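Local coordinates for protein polyketide synthase PksR (Bacillus subtilis, PDB 4U3V) that takes part in synthesis of the antibiotic polyketide bacillaene, this piece of it being a double-hotdog enoyl-isomerase domain, at residues S217-F222 / D259-D264. Residues are numbered along the deposited sequence; the frame is centred on the assembly and turned at random.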
ATOM      1  N   SER A 217      11.863   7.617   2.426  1.00 30.16           N
ATOM      2  CA  SER A 217      12.848   8.487   1.788  1.00 27.57           C
ATOM      3  C   SER A 217      12.610   9.974   2.090  1.00 25.15           C
ATOM      4  O   SER A 217      13.542  10.724   2.376  1.00 28.95           O
ATOM      5  CB  SER A 217      12.819   8.277   0.252  1.00 30.25           C
ATOM      6  OG  SER A 217      13.140   6.927  -0.085  1.00 39.35           O
ATOM      7  N   PHE A 218      11.343  10.355   2.133  1.00 25.89           N
ATOM      8  CA  PHE A 218      10.966  11.711   2.572  1.00 26.11           C
ATOM      9  C   PHE A 218      11.452  11.959   4.001  1.00 25.10           C
ATOM     10  O   PHE A 218      12.046  12.999   4.292  1.00 25.90           O
ATOM     11  CB  PHE A 218       9.442  11.894   2.479  1.00 25.45           C
ATOM     12  CG  PHE A 218       8.928  13.145   3.166  1.00 25.60           C
ATOM     13  CD1 PHE A 218       9.129  14.398   2.594  1.00 26.76           C
ATOM     14  CD2 PHE A 218       8.272  13.083   4.384  1.00 25.43           C
ATOM     15  CE1 PHE A 218       8.736  15.560   3.247  1.00 24.59           C
ATOM     16  CE2 PHE A 218       7.872  14.240   5.051  1.00 23.27           C
ATOM     17  CZ  PHE A 218       8.111  15.488   4.495  1.00 24.67           C
ATOM     18  N   LEU A 219      11.170  11.012   4.900  1.00 24.27           N
ATOM     19  CA  LEU A 219      11.440  11.216   6.337  1.00 24.66           C
ATOM     20  C   LEU A 219      12.942  11.197   6.643  1.00 28.94           C
ATOM     21  O   LEU A 219      13.355  11.643   7.692  1.00 29.76           O
ATOM     22  CB  LEU A 219      10.724  10.132   7.170  1.00 23.23           C
ATOM     23  CG  LEU A 219       9.193  10.343   7.120  1.00 21.83           C
ATOM     24  CD1 LEU A 219       8.418   9.135   7.592  1.00 28.18           C
ATOM     25  CD2 LEU A 219       8.733  11.595   7.865  1.00 24.55           C
ATOM     26  N   GLU A 220      13.719  10.669   5.712  1.00 30.03           N
ATOM     27  CA  GLU A 220      15.154  10.452   5.892  1.00 31.01           C
ATOM     28  C   GLU A 220      15.836  11.784   6.121  1.00 32.53           C
ATOM     29  O   GLU A 220      16.918  11.844   6.705  1.00 35.18           O
ATOM     30  CB  GLU A 220      15.706   9.790   4.625  1.00 34.48           C
ATOM     31  CG  GLU A 220      17.176   9.383   4.654  1.00 45.95           C
ATOM     32  CD  GLU A 220      18.124  10.469   4.143  1.00 60.76           C
ATOM     33  OE1 GLU A 220      17.683  11.369   3.385  1.00 52.80           O
ATOM     34  OE2 GLU A 220      19.326  10.428   4.506  1.00 59.79           O
ATOM     35  N   GLN A 221      15.212  12.853   5.625  1.00 31.06           N
ATOM     36  CA  GLN A 221      15.791  14.190   5.714  1.00 29.07           C
ATOM     37  C   GLN A 221      15.777  14.699   7.133  1.00 32.72           C
ATOM     38  O   GLN A 221      16.529  15.627   7.467  1.00 36.98           O
ATOM     39  CB  GLN A 221      15.078  15.175   4.792  1.00 28.40           C
ATOM     40  CG  GLN A 221      13.731  15.657   5.314  1.00 27.02           C
ATOM     41  CD  GLN A 221      12.999  16.495   4.288  1.00 27.57           C
ATOM     42  OE1 GLN A 221      13.366  17.643   4.039  1.00 31.14           O
ATOM     43  NE2 GLN A 221      12.090  15.874   3.564  1.00 26.17           N
ATOM     44  N   PHE A 222      14.978  14.067   8.000  1.00 29.63           N
ATOM     45  CA  PHE A 222      14.772  14.606   9.337  1.00 31.41           C
ATOM     46  C   PHE A 222      15.625  13.831  10.332  1.00 34.85           C
ATOM     47  O   PHE A 222      16.182  12.773   9.987  1.00 38.99           O
ATOM     48  CB  PHE A 222      13.287  14.585   9.745  1.00 30.14           C
ATOM     49  CG  PHE A 222      12.402  15.407   8.843  1.00 28.16           C
ATOM     50  CD1 PHE A 222      12.500  16.798   8.814  1.00 32.60           C
ATOM     51  CD2 PHE A 222      11.475  14.782   7.997  1.00 28.09           C
ATOM     52  CE1 PHE A 222      11.728  17.553   7.930  1.00 32.31           C
ATOM     53  CE2 PHE A 222      10.693  15.532   7.142  1.00 28.22           C
ATOM     54  CZ  PHE A 222      10.805  16.920   7.114  1.00 30.45           C
ATOM     55  N   ASP A 259       2.233  11.599  17.457  1.00 32.81           N
ATOM     56  CA  ASP A 259       3.247  10.686  16.893  1.00 41.58           C
ATOM     57  C   ASP A 259       2.734   9.870  15.707  1.00 40.82           C
ATOM     58  O   ASP A 259       3.215   8.758  15.443  1.00 41.67           O
ATOM     59  CB  ASP A 259       3.798   9.755  17.978  1.00 46.77           C
ATOM     60  CG  ASP A 259       4.716  10.474  18.944  1.00 59.20           C
ATOM     61  OD1 ASP A 259       5.755  11.008  18.496  1.00 58.78           O
ATOM     62  OD2 ASP A 259       4.403  10.493  20.153  1.00 61.82           O
ATOM     63  N   MET A 260       1.719  10.397  15.030  1.00 30.72           N
ATOM     64  CA  MET A 260       1.245   9.802  13.777  1.00 32.01           C
ATOM     65  C   MET A 260       1.553  10.794  12.647  1.00 32.24           C
ATOM     66  O   MET A 260       1.243  11.983  12.743  1.00 31.77           O
ATOM     67  CB  MET A 260      -0.255   9.570  13.828  1.00 29.96           C
ATOM     68  CG  MET A 260      -0.709   8.656  14.977  1.00 38.79           C
ATOM     69  SD  MET A 260      -0.097   6.973  14.723  1.00 46.44           S
ATOM     70  CE  MET A 260      -0.656   6.689  13.052  1.00 40.20           C
ATOM     71  N   LEU A 261       2.036  10.277  11.534  1.00 27.64           N
ATOM     72  CA  LEU A 261       2.332  11.125  10.382  1.00 28.60           C
ATOM     73  C   LEU A 261       1.430  10.620   9.264  1.00 28.19           C
ATOM     74  O   LEU A 261       1.499   9.448   8.904  1.00 29.17           O
ATOM     75  CB  LEU A 261       3.795  10.921   9.939  1.00 28.80           C
ATOM     76  CG  LEU A 261       4.799  11.445  10.970  1.00 33.60           C
ATOM     77  CD1 LEU A 261       6.158  10.768  10.766  1.00 38.25           C
ATOM     78  CD2 LEU A 261       4.934  12.927  10.747  1.00 39.68           C
ATOM     79  N   LEU A 262       0.602  11.498   8.710  1.00 23.33           N
ATOM     80  CA  LEU A 262      -0.349  11.092   7.656  1.00 24.35           C
ATOM     81  C   LEU A 262      -0.017  11.854   6.373  1.00 26.50           C
ATOM     82  O   LEU A 262       0.333  13.056   6.394  1.00 24.76           O
ATOM     83  CB  LEU A 262      -1.798  11.413   8.038  1.00 26.45           C
ATOM     84  CG  LEU A 262      -2.463  10.335   8.912  1.00 32.14           C
ATOM     85  CD1 LEU A 262      -1.859  10.270  10.305  1.00 37.27           C
ATOM     86  CD2 LEU A 262      -3.978  10.519   8.978  1.00 33.07           C
ATOM     87  N   PHE A 263      -0.143  11.147   5.257  1.00 21.06           N
ATOM     88  CA  PHE A 263       0.272  11.639   3.945  1.00 21.23           C
ATOM     89  C   PHE A 263      -0.876  11.471   2.976  1.00 26.77           C
ATOM     90  O   PHE A 263      -1.643  10.516   3.063  1.00 25.56           O
ATOM     91  CB  PHE A 263       1.487  10.798   3.423  1.00 21.38           C
ATOM     92  CG  PHE A 263       2.703  10.944   4.251  1.00 22.74           C
ATOM     93  CD1 PHE A 263       3.635  11.925   3.940  1.00 25.58           C
ATOM     94  CD2 PHE A 263       2.867  10.176   5.403  1.00 21.48           C
ATOM     95  CE1 PHE A 263       4.761  12.098   4.741  1.00 26.03           C
ATOM     96  CE2 PHE A 263       3.969  10.392   6.245  1.00 23.87           C
ATOM     97  CZ  PHE A 263       4.921  11.331   5.895  1.00 24.55           C
ATOM     98  N   ASP A 264      -0.976  12.379   2.017  1.00 25.24           N
ATOM     99  CA  ASP A 264      -1.761  12.115   0.812  1.00 26.52           C
ATOM    100  C   ASP A 264      -0.873  11.625  -0.324  1.00 25.02           C
ATOM    101  O   ASP A 264       0.276  12.047  -0.470  1.00 26.02           O
ATOM    102  CB  ASP A 264      -2.579  13.363   0.388  1.00 28.73           C
ATOM    103  CG  ASP A 264      -3.771  13.625   1.301  1.00 38.35           C
ATOM    104  OD1 ASP A 264      -4.030  12.834   2.251  1.00 33.37           O
ATOM    105  OD2 ASP A 264      -4.452  14.670   1.097  1.00 40.14           O
TER
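With CG turned anti to the backbone N (chi1 168°), Phe218 carries its ring from helix 205-219 toward the strand, while Phe263, whose CG lies beside its own backbone N (chi1 -65°), extends its ring to meet it. The two rings cross at a slant, their planes at 80° and their centroids 5.8 Å apart. The touching is done by the CD2 and CE2 side of Phe218, which comes in at the edge of the Phe263 ring, with CD2 of Phe218 3.7 Å from CE1 of Phe263. Next along, Leu219 and Leu261 point at each other tip to tip, methyl CD2 of Leu219 lying 4.0 Å from methyl CD1 of Leu261. The same Leu219 methyl also reaches the edge of the Phe263 ring, 4.3 Å from its CZ, and so links the two pairs.

All four side chains are buried, and no hydrogen bond crosses between the segments. Leu219 to Phe222 form a type I turn, and the carboxamide of Gln221 folds back so that NE2 donates to O of Phe218 at 3.0 Å. Met224 and Phe228 pack on Leu219, while Phe263 also packs on Ile251 and Leu253 of strand 247-257. This is the packing characteristic of a hotdog fold, the central helix wrapped by a curved antiparallel sheet, here in the C-terminal half of the double hotdog.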